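Local atomic coordinates of trafficking protein particle complex subunit 3 (Naegleria fowleri, PDB entry 6AQ3), a protein that probably acts as a subunit of the TRAPP complex in vesicle trafficking, and carries covalently bound palmitic acid. Residues R83-T88 against M160-E165; Q114-I119 against E178-L183; R140-N145 against P170-D175. One frame throughout, in Å; residues are numbered along the deposited sequence.

Contact 1 (R83-T88 against M160-E165); sequences REFKDT and MRVECE. With EDO (1,2-ethanediol), chain O.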
loop_
_atom_site.group_PDB
_atom_site.type_symbol
_atom_site.label_atom_id
_atom_site.label_comp_id
_atom_site.label_asym_id
_atom_site.label_seq_id
_atom_site.Cartn_x
_atom_site.Cartn_y
_atom_site.Cartn_z
ATOM N N ARG C 83 28.903 6.974 3.050
ATOM C CA ARG C 83 29.860 7.251 4.111
ATOM C C ARG C 83 29.512 8.536 4.847
ATOM O O ARG C 83 29.657 8.612 6.073
ATOM C CB ARG C 83 31.273 7.375 3.529
ATOM C CG ARG C 83 32.366 7.406 4.579
ATOM C CD ARG C 83 33.724 7.761 3.997
ATOM N NE ARG C 83 33.881 9.209 3.857
ATOM C CZ ARG C 83 33.677 9.883 2.729
ATOM N NH1 ARG C 83 33.856 11.196 2.711
ATOM N NH2 ARG C 83 33.276 9.253 1.629
ATOM N N GLU C 84 29.043 9.550 4.127
ATOM C CA GLU C 84 28.751 10.832 4.739
ATOM C C GLU C 84 27.263 11.146 4.641
ATOM O O GLU C 84 26.614 10.858 3.630
ATOM C CB GLU C 84 29.574 11.952 4.091
ATOM C CG GLU C 84 31.041 11.946 4.508
ATOM C CD GLU C 84 31.256 12.665 5.831
ATOM O OE1 GLU C 84 30.827 13.833 5.948
ATOM O OE2 GLU C 84 31.822 12.055 6.767
ATOM N N PHE C 85 26.768 11.814 5.688
ATOM C CA PHE C 85 25.368 12.217 5.776
ATOM C C PHE C 85 24.985 13.121 4.615
ATOM O O PHE C 85 23.863 13.043 4.104
ATOM C CB PHE C 85 25.116 12.925 7.108
ATOM C CG PHE C 85 23.721 13.523 7.240
ATOM C CD1 PHE C 85 22.613 12.726 7.506
ATOM C CD2 PHE C 85 23.534 14.891 7.092
ATOM C CE1 PHE C 85 21.347 13.282 7.632
ATOM C CE2 PHE C 85 22.280 15.452 7.216
ATOM C CZ PHE C 85 21.181 14.645 7.487
ATOM N N LYS C 86 25.882 14.032 4.234
ATOM C CA LYS C 86 25.622 14.914 3.101
ATOM C C LYS C 86 25.307 14.128 1.832
ATOM O O LYS C 86 24.541 14.603 0.994
ATOM C CB LYS C 86 26.827 15.835 2.870
ATOM N N ASP C 87 25.867 12.919 1.685
ATOM C CA ASP C 87 25.624 12.112 0.492
ATOM C C ASP C 87 24.201 11.566 0.435
ATOM O O ASP C 87 23.715 11.246 -0.656
ATOM C CB ASP C 87 26.577 10.916 0.445
ATOM C CG ASP C 87 28.031 11.318 0.422
ATOM O OD1 ASP C 87 28.350 12.330 -0.240
ATOM O OD2 ASP C 87 28.848 10.613 1.067
ATOM N N THR C 88 23.526 11.444 1.578
ATOM C CA THR C 88 22.203 10.844 1.570
ATOM C C THR C 88 21.194 11.716 0.849
ATOM O O THR C 88 20.201 11.189 0.341
ATOM C CB THR C 88 21.727 10.576 2.997
ATOM O OG1 THR C 88 21.481 11.829 3.650
ATOM C CG2 THR C 88 22.793 9.792 3.777
ATOM N N MET C 160 23.619 5.718 10.601
ATOM C CA MET C 160 23.337 7.116 10.875
ATOM C C MET C 160 22.051 7.197 11.675
ATOM O O MET C 160 21.022 6.664 11.251
ATOM C CB MET C 160 23.209 7.929 9.593
ATOM C CG MET C 160 24.409 7.875 8.717
ATOM S SD MET C 160 24.079 8.909 7.299
ATOM C CE MET C 160 25.326 8.330 6.144
ATOM N N ARG C 161 22.122 7.801 12.851
ATOM C CA ARG C 161 20.926 8.108 13.613
ATOM C C ARG C 161 20.466 9.497 13.207
ATOM O O ARG C 161 21.186 10.481 13.419
ATOM C CB ARG C 161 21.171 8.042 15.120
ATOM C CG ARG C 161 19.885 8.221 15.962
ATOM C CD ARG C 161 20.056 7.650 17.355
ATOM N NE ARG C 161 21.051 8.424 18.107
ATOM C CZ ARG C 161 20.830 9.593 18.704
ATOM N NH1 ARG C 161 19.632 10.161 18.644
ATOM N NH2 ARG C 161 21.821 10.204 19.353
ATOM N N VAL C 162 19.283 9.580 12.604
ATOM C CA VAL C 162 18.781 10.853 12.111
ATOM C C VAL C 162 17.408 11.114 12.711
ATOM O O VAL C 162 16.716 10.203 13.170
ATOM C CB VAL C 162 18.704 10.899 10.565
ATOM C CG1 VAL C 162 20.059 10.566 9.934
ATOM C CG2 VAL C 162 17.587 9.961 10.050
ATOM N N GLU C 163 17.030 12.388 12.711
ATOM C CA GLU C 163 15.665 12.818 12.964
ATOM C C GLU C 163 15.115 13.388 11.657
ATOM O O GLU C 163 15.804 14.139 10.952
ATOM C CB GLU C 163 15.618 13.854 14.089
ATOM C CG GLU C 163 15.722 13.234 15.484
ATOM C CD GLU C 163 15.854 14.270 16.595
ATOM O OE1 GLU C 163 16.339 13.919 17.684
ATOM O OE2 GLU C 163 15.528 15.447 16.367
ATOM N N CYS C 164 13.897 13.002 11.310
ATOM C CA CYS C 164 13.310 13.336 10.016
ATOM C C CYS C 164 11.832 13.652 10.209
ATOM O O CYS C 164 11.063 12.776 10.629
ATOM C CB CYS C 164 13.498 12.180 9.032
ATOM S SG CYS C 164 12.812 12.513 7.418
ATOM N N GLU C 165 11.436 14.896 9.914
ATOM C CA GLU C 165 10.068 15.341 10.151
ATOM C C GLU C 165 9.556 16.195 9.000
ATOM O O GLU C 165 10.323 16.852 8.287
ATOM C CB GLU C 165 9.931 16.136 11.456
ATOM C CG GLU C 165 10.811 17.386 11.520
ATOM C CD GLU C 165 12.208 17.111 12.084
ATOM O OE1 GLU C 165 12.412 16.019 12.664
ATOM O OE2 GLU C 165 13.104 17.988 11.960
HETATM C C1 EDO O . 28.225 15.856 6.460
HETATM O O1 EDO O . 27.964 14.636 5.750
HETATM C C2 EDO O . 27.890 15.712 7.942
HETATM O O2 EDO O . 28.656 14.646 8.513
#
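The carbonyl oxygen of Phe85 is gripped twice within helix 85-101: the hydroxyl OG1 of Thr88 reaches Phe85 O at 2.7 Å, and the Thr88 amide N bonds to the same oxygen at 3.0 Å. In this TRAPP subunit the helix packs against one face of the antiparallel sheet, and Met160 on strand 160-168 makes the main contact. A chi1 of 69° turns OG1 back onto its own helix, where Tyr117 OH is a further partner, and leaves the methyl CG2 to the strand. Threonine thus suits a place that needs both a hydroxyl and a methyl; it also touches the bound palmitic acid. Thr88 CG2 and Met160 CE meet tip to tip, 3.8 Å apart. The long, unbranched chain of Met160 runs extended beyond CG and brings CE against the backbone of Glu84, 3.7 Å from its carbonyl carbon C. Met160 SD lies at the edge of the Phe85 ring, 5.4 Å from its centroid, a Met-aromatic contact. An ethanediol molecule, probably from the crystallisation liquor, accepts a hydrogen bond from Lys86 N through O1 at 2.6 Å. The same O1 donates to Glu84 OE1, and Tyr186 OH also binds the molecule. Farther along the strand, the compact branched Val162 sets its CG1 methyl 3.8 Å from Phe85 CE1.

Contact 2 (Q114-I119 against E178-L183); sequences QTEYSI and EIRVRL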
loop_
_atom_site.group_PDB
_atom_site.type_symbol
_atom_site.label_atom_id
_atom_site.label_comp_id
_atom_site.label_asym_id
_atom_site.label_seq_id
_atom_site.Cartn_x
_atom_site.Cartn_y
_atom_site.Cartn_z
ATOM N N GLN C 114 26.361 21.186 7.349
ATOM C CA GLN C 114 25.904 20.087 6.497
ATOM C C GLN C 114 25.339 18.916 7.299
ATOM O O GLN C 114 25.289 17.785 6.818
ATOM C CB GLN C 114 27.038 19.594 5.591
ATOM C CG GLN C 114 27.661 20.669 4.735
ATOM C CD GLN C 114 28.958 20.217 4.091
ATOM O OE1 GLN C 114 29.915 19.821 4.773
ATOM N NE2 GLN C 114 29.000 20.273 2.767
ATOM N N THR C 115 24.838 19.172 8.496
ATOM C CA THR C 115 24.148 18.133 9.248
ATOM C C THR C 115 22.636 18.206 9.078
ATOM O O THR C 115 21.919 17.386 9.658
ATOM C CB THR C 115 24.515 18.211 10.731
ATOM O OG1 THR C 115 24.118 19.483 11.255
ATOM C CG2 THR C 115 26.033 18.027 10.914
ATOM N N GLU C 116 22.136 19.171 8.307
ATOM C CA GLU C 116 20.708 19.300 8.047
ATOM C C GLU C 116 20.482 19.695 6.601
ATOM O O GLU C 116 21.219 20.512 6.043
ATOM C CB GLU C 116 20.026 20.360 8.908
ATOM C CG GLU C 116 20.303 20.307 10.372
ATOM C CD GLU C 116 19.500 21.347 11.108
ATOM O OE1 GLU C 116 19.568 21.387 12.356
ATOM O OE2 GLU C 116 18.798 22.125 10.423
ATOM N N TYR C 117 19.445 19.121 6.014
ATOM C CA TYR C 117 18.963 19.550 4.717
ATOM C C TYR C 117 17.473 19.264 4.680
ATOM O O TYR C 117 16.947 18.513 5.505
ATOM C CB TYR C 117 19.712 18.843 3.573
ATOM C CG TYR C 117 19.590 17.325 3.555
ATOM C CD1 TYR C 117 18.477 16.703 2.991
ATOM C CD2 TYR C 117 20.578 16.515 4.109
ATOM C CE1 TYR C 117 18.349 15.316 2.972
ATOM C CE2 TYR C 117 20.463 15.124 4.086
ATOM C CZ TYR C 117 19.341 14.536 3.514
ATOM O OH TYR C 117 19.206 13.169 3.476
ATOM N N SER C 118 16.793 19.872 3.720
ATOM C CA SER C 118 15.383 19.610 3.490
ATOM C C SER C 118 15.220 18.974 2.123
ATOM O O SER C 118 16.001 19.242 1.202
ATOM C CB SER C 118 14.535 20.879 3.566
ATOM O OG SER C 118 14.526 21.410 4.878
ATOM N N ILE C 119 14.191 18.136 2.002
ATOM C CA ILE C 119 13.795 17.535 0.734
ATOM C C ILE C 119 12.460 18.169 0.363
ATOM O O ILE C 119 11.464 17.991 1.073
ATOM C CB ILE C 119 13.679 16.001 0.841
ATOM C CG1 ILE C 119 15.028 15.358 1.194
ATOM C CG2 ILE C 119 13.180 15.405 -0.452
ATOM C CD1 ILE C 119 14.959 13.843 1.440
ATOM N N GLU C 178 7.831 19.697 2.179
ATOM C CA GLU C 178 9.192 19.833 2.656
ATOM C C GLU C 178 9.392 18.864 3.801
ATOM O O GLU C 178 8.616 18.868 4.760
ATOM C CB GLU C 178 9.489 21.262 3.118
ATOM C CG GLU C 178 10.866 21.383 3.818
ATOM C CD GLU C 178 11.219 22.805 4.231
ATOM O OE1 GLU C 178 10.411 23.730 3.982
ATOM O OE2 GLU C 178 12.312 22.993 4.815
ATOM N N ILE C 179 10.437 18.048 3.701
ATOM C CA ILE C 179 10.821 17.104 4.744
ATOM C C ILE C 179 12.234 17.457 5.211
ATOM O O ILE C 179 13.137 17.624 4.386
ATOM C CB ILE C 179 10.751 15.659 4.223
ATOM C CG1 ILE C 179 9.296 15.279 3.951
ATOM C CG2 ILE C 179 11.378 14.715 5.235
ATOM C CD1 ILE C 179 9.110 13.925 3.282
ATOM N N ARG C 180 12.414 17.584 6.521
ATOM C CA ARG C 180 13.679 17.961 7.128
ATOM C C ARG C 180 14.404 16.707 7.591
ATOM O O ARG C 180 13.794 15.833 8.213
ATOM C CB ARG C 180 13.457 18.879 8.328
ATOM C CG ARG C 180 14.719 19.563 8.866
ATOM C CD ARG C 180 15.230 20.523 7.817
ATOM N NE ARG C 180 16.258 21.419 8.318
ATOM C CZ ARG C 180 16.942 22.262 7.554
ATOM N NH1 ARG C 180 16.698 22.329 6.253
ATOM N NH2 ARG C 180 17.869 23.045 8.095
ATOM N N VAL C 181 15.700 16.623 7.297
ATOM C CA VAL C 181 16.529 15.491 7.704
ATOM C C VAL C 181 17.721 16.048 8.466
ATOM O O VAL C 181 18.496 16.831 7.905
ATOM C CB VAL C 181 17.008 14.656 6.502
ATOM C CG1 VAL C 181 17.720 13.418 6.985
ATOM C CG2 VAL C 181 15.818 14.278 5.578
ATOM N N ARG C 182 17.884 15.627 9.728
ATOM C CA ARG C 182 18.943 16.115 10.612
ATOM C C ARG C 182 19.748 14.954 11.189
ATOM O O ARG C 182 19.175 13.984 11.694
ATOM C CB ARG C 182 18.352 16.971 11.735
ATOM C CG ARG C 182 17.660 18.208 11.173
ATOM C CD ARG C 182 17.034 19.124 12.207
ATOM N NE ARG C 182 15.830 18.534 12.793
ATOM C CZ ARG C 182 15.759 18.006 14.011
ATOM N NH1 ARG C 182 16.834 17.999 14.805
ATOM N NH2 ARG C 182 14.599 17.501 14.435
ATOM N N LEU C 183 21.076 15.052 11.090
ATOM C CA LEU C 183 21.970 14.042 11.648
ATOM C C LEU C 183 22.172 14.241 13.151
ATOM O O LEU C 183 22.556 15.327 13.599
ATOM C CB LEU C 183 23.325 14.087 10.945
ATOM C CG LEU C 183 24.383 13.199 11.599
ATOM C CD1 LEU C 183 24.049 11.749 11.282
ATOM C CD2 LEU C 183 25.793 13.543 11.129
#
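Arg180 joins Glu116 and Ser118 across the strand pair: its NH2 makes a salt bridge to Glu116 OE2 at 2.7 Å, and its NH1 donates to Ser118 OG, also at 2.7 Å and close to the guanidinium plane. Ser118 OG in turn donates a hydrogen bond to Glu178 OE2, again at 2.7 Å, on the anti lone pair of that oxygen. The bend of Arg180 at chi2, 66°, swings the guanidinium over the neighbouring strand, where NH1 also meets Asn109 O. Glu116 lies alongside the aliphatic part of Arg182, whose guanidinium is claimed by Glu163 and Glu165. Beneath these side chains, strands 116-121 and 177-186 run antiparallel, with Tyr117-Val181 and Ile119-Ile179 as hydrogen-bonded pairs; Val181 N to Tyr117 O measures 2.9 Å. The other face is largely apolar, though Tyr117 OH bonds Thr88 OG1. Val181 CB sits over the Tyr117 ring, 4.0 Å from its centroid, in a CH-pi contact, and the ring continues to Phe85 and Ala89 of helix 85-101. Beta-branched Ile119 and Val181 suit both the extended backbone and this packing. Alternation thus gives one polar, mostly charged face and one largely apolar face, and on the former the arginine would probably stabilise ionised Glu116.

Contact 3 (R140-N145 against P170-D175); sequences RLYYSN and PLLGDD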
loop_
_atom_site.group_PDB
_atom_site.type_symbol
_atom_site.label_atom_id
_atom_site.label_comp_id
_atom_site.label_asym_id
_atom_site.label_seq_id
_atom_site.Cartn_x
_atom_site.Cartn_y
_atom_site.Cartn_z
ATOM N N ARG C 140 -2.972 19.640 11.962
ATOM C CA ARG C 140 -1.718 19.364 11.254
ATOM C C ARG C 140 -1.395 17.866 11.219
ATOM O O ARG C 140 -0.295 17.426 11.566
ATOM C CB ARG C 140 -0.555 20.175 11.846
ATOM C CG ARG C 140 -0.646 21.639 11.414
ATOM C CD ARG C 140 0.567 22.486 11.719
ATOM N NE ARG C 140 1.618 22.194 10.745
ATOM C CZ ARG C 140 1.715 22.777 9.552
ATOM N NH1 ARG C 140 0.813 23.680 9.170
ATOM N NH2 ARG C 140 2.697 22.447 8.728
ATOM N N LEU C 141 -2.347 17.079 10.729
ATOM C CA LEU C 141 -2.004 15.732 10.296
ATOM C C LEU C 141 -0.952 15.805 9.200
ATOM O O LEU C 141 -1.048 16.623 8.277
ATOM C CB LEU C 141 -3.247 15.026 9.748
ATOM C CG LEU C 141 -3.046 13.734 8.966
ATOM C CD1 LEU C 141 -2.729 12.606 9.930
ATOM C CD2 LEU C 141 -4.298 13.433 8.118
ATOM N N TYR C 142 0.060 14.955 9.297
ATOM C CA TYR C 142 1.010 14.801 8.199
ATOM C C TYR C 142 0.673 13.486 7.505
ATOM O O TYR C 142 1.228 12.420 7.813
ATOM C CB TYR C 142 2.448 14.869 8.692
ATOM C CG TYR C 142 2.887 16.282 8.987
ATOM C CD1 TYR C 142 2.854 17.261 7.987
ATOM C CD2 TYR C 142 3.369 16.640 10.255
ATOM C CE1 TYR C 142 3.272 18.573 8.244
ATOM C CE2 TYR C 142 3.791 17.957 10.529
ATOM C CZ TYR C 142 3.735 18.913 9.513
ATOM O OH TYR C 142 4.137 20.204 9.747
ATOM N N TYR C 143 -0.226 13.600 6.524
ATOM C CA TYR C 143 -0.812 12.450 5.844
ATOM C C TYR C 143 0.236 11.436 5.390
ATOM O O TYR C 143 0.013 10.226 5.492
ATOM C CB TYR C 143 -1.619 12.946 4.647
ATOM C CG TYR C 143 -2.417 11.862 3.964
ATOM C CD1 TYR C 143 -3.686 11.509 4.416
ATOM C CD2 TYR C 143 -1.887 11.175 2.887
ATOM C CE1 TYR C 143 -4.427 10.501 3.779
ATOM C CE2 TYR C 143 -2.591 10.191 2.268
ATOM C CZ TYR C 143 -3.857 9.851 2.712
ATOM O OH TYR C 143 -4.523 8.848 2.071
ATOM N N SER C 144 1.382 11.908 4.888
ATOM C CA SER C 144 2.437 11.056 4.345
ATOM C C SER C 144 3.589 10.810 5.315
ATOM O O SER C 144 4.700 10.507 4.866
ATOM C CB SER C 144 3.006 11.665 3.072
ATOM O OG SER C 144 2.025 11.735 2.080
ATOM N N ASN C 145 3.336 10.861 6.628
ATOM C CA ASN C 145 4.429 10.800 7.594
ATOM C C ASN C 145 5.199 9.490 7.524
ATOM O O ASN C 145 6.368 9.446 7.944
ATOM C CB ASN C 145 3.907 11.001 9.011
ATOM C CG ASN C 145 4.856 11.842 9.856
ATOM O OD1 ASN C 145 5.581 12.678 9.321
ATOM N ND2 ASN C 145 4.827 11.650 11.178
ATOM N N PRO C 170 1.184 20.403 1.099
ATOM C CA PRO C 170 0.071 21.107 0.431
ATOM C C PRO C 170 -1.312 20.736 0.946
ATOM O O PRO C 170 -2.226 21.566 0.865
ATOM C CB PRO C 170 0.252 20.744 -1.055
ATOM C CG PRO C 170 1.345 19.753 -1.118
ATOM C CD PRO C 170 2.162 19.880 0.138
ATOM N N LEU C 171 -1.505 19.544 1.508
ATOM C CA LEU C 171 -2.809 19.246 2.094
ATOM C C LEU C 171 -3.156 20.188 3.240
ATOM O O LEU C 171 -4.336 20.316 3.587
ATOM C CB LEU C 171 -2.870 17.799 2.610
ATOM C CG LEU C 171 -2.757 16.697 1.559
ATOM C CD1 LEU C 171 -2.734 15.343 2.230
ATOM C CD2 LEU C 171 -3.939 16.812 0.593
ATOM N N LEU C 172 -2.162 20.830 3.849
ATOM C CA LEU C 172 -2.385 21.788 4.917
ATOM C C LEU C 172 -2.337 23.223 4.422
ATOM O O LEU C 172 -2.340 24.146 5.237
ATOM C CB LEU C 172 -1.346 21.579 6.026
ATOM C CG LEU C 172 -1.134 20.141 6.536
ATOM C CD1 LEU C 172 0.162 20.050 7.271
ATOM C CD2 LEU C 172 -2.269 19.695 7.455
ATOM N N GLY C 173 -2.343 23.429 3.111
ATOM C CA GLY C 173 -2.309 24.757 2.533
ATOM C C GLY C 173 -0.934 25.284 2.219
ATOM O O GLY C 173 -0.817 26.444 1.797
ATOM N N ASP C 174 0.110 24.471 2.378
ATOM C CA ASP C 174 1.457 24.903 2.034
ATOM C C ASP C 174 1.666 24.815 0.525
ATOM O O ASP C 174 0.950 24.107 -0.187
ATOM C CB ASP C 174 2.494 24.056 2.779
ATOM C CG ASP C 174 2.374 24.187 4.292
ATOM O OD1 ASP C 174 2.157 25.322 4.756
ATOM O OD2 ASP C 174 2.450 23.165 5.011
ATOM N N ASP C 175 2.633 25.591 0.032
ATOM C CA ASP C 175 2.886 25.671 -1.406
ATOM C C ASP C 175 3.640 24.457 -1.947
ATOM O O ASP C 175 3.665 24.257 -3.168
ATOM C CB ASP C 175 3.591 26.991 -1.731
ATOM C CG ASP C 175 4.854 27.185 -0.949
ATOM O OD1 ASP C 175 4.950 26.634 0.164
ATOM O OD2 ASP C 175 5.719 27.963 -1.404
#
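Leu172 supplies most of the packing, setting its two methyls against three residues of the facing loop. Leu172 CD2 lies 3.4 Å from the backbone oxygen Leu141 O, a close van der Waals contact with a polar atom, while Leu172 CD1 approaches the Tyr142 ring obliquely, 3.6 Å from CE1. Leu172 CD1 also lies over one face of the Arg140 guanidinium, 3.8 Å from NH2, so the flat charged group offers this leucine a surface to rest on. Leu171 CD1 meets Tyr143 CB at 3.6 Å. With CG anti to the backbone N (chi1 -173°), the Tyr143 ring is carried off toward Asn127 and Val130, and it is mainly the base of the side chain that faces the leucine. Two chain reversals frame these side chains. Arg140, just past helix 134-138 and with a positive phi, closes that helix in a Schellman motif, and a type I beta turn from Tyr142 to Asn145 leads on toward helix 146-157. Opposite, the 3-10 segment 170-171 belongs to the connection of a beta hairpin between strands 160-168 and 177-186. Polar contacts gather round Arg140. Bent at chi3, its chain brings NH2 in the guanidinium plane to Tyr142 OH, a 2.9 Å hydrogen bond that steadies both groups. Asp174 is more distant: its OD2 forms only a long salt bridge, 3.8 Å from Arg140 NH2, and accepts a hydrogen bond from Cys169 N.

In the fold
Contacts 1 and 2 adjoin, their centres 8 Å apart, and share a sheet in which strands 160-168 and 177-186 are neighbours. Contact 1 is buried and almost wholly apolar between its segments, joining helix to sheet; contact 2, partly buried, pairs two strands by main-chain bonds and adds a charged face to an apolar one. The Thr88 and Tyr117 hydroxyls, 2.6 Å apart from OG1 to OH, tie the two together. Contact 3 lies about 23 Å from contact 1, centre to centre, across the middle of the chain. It is a partly buried contact between two loops, one of them connecting the same two strands, made by leucine packing and one distant ion pair.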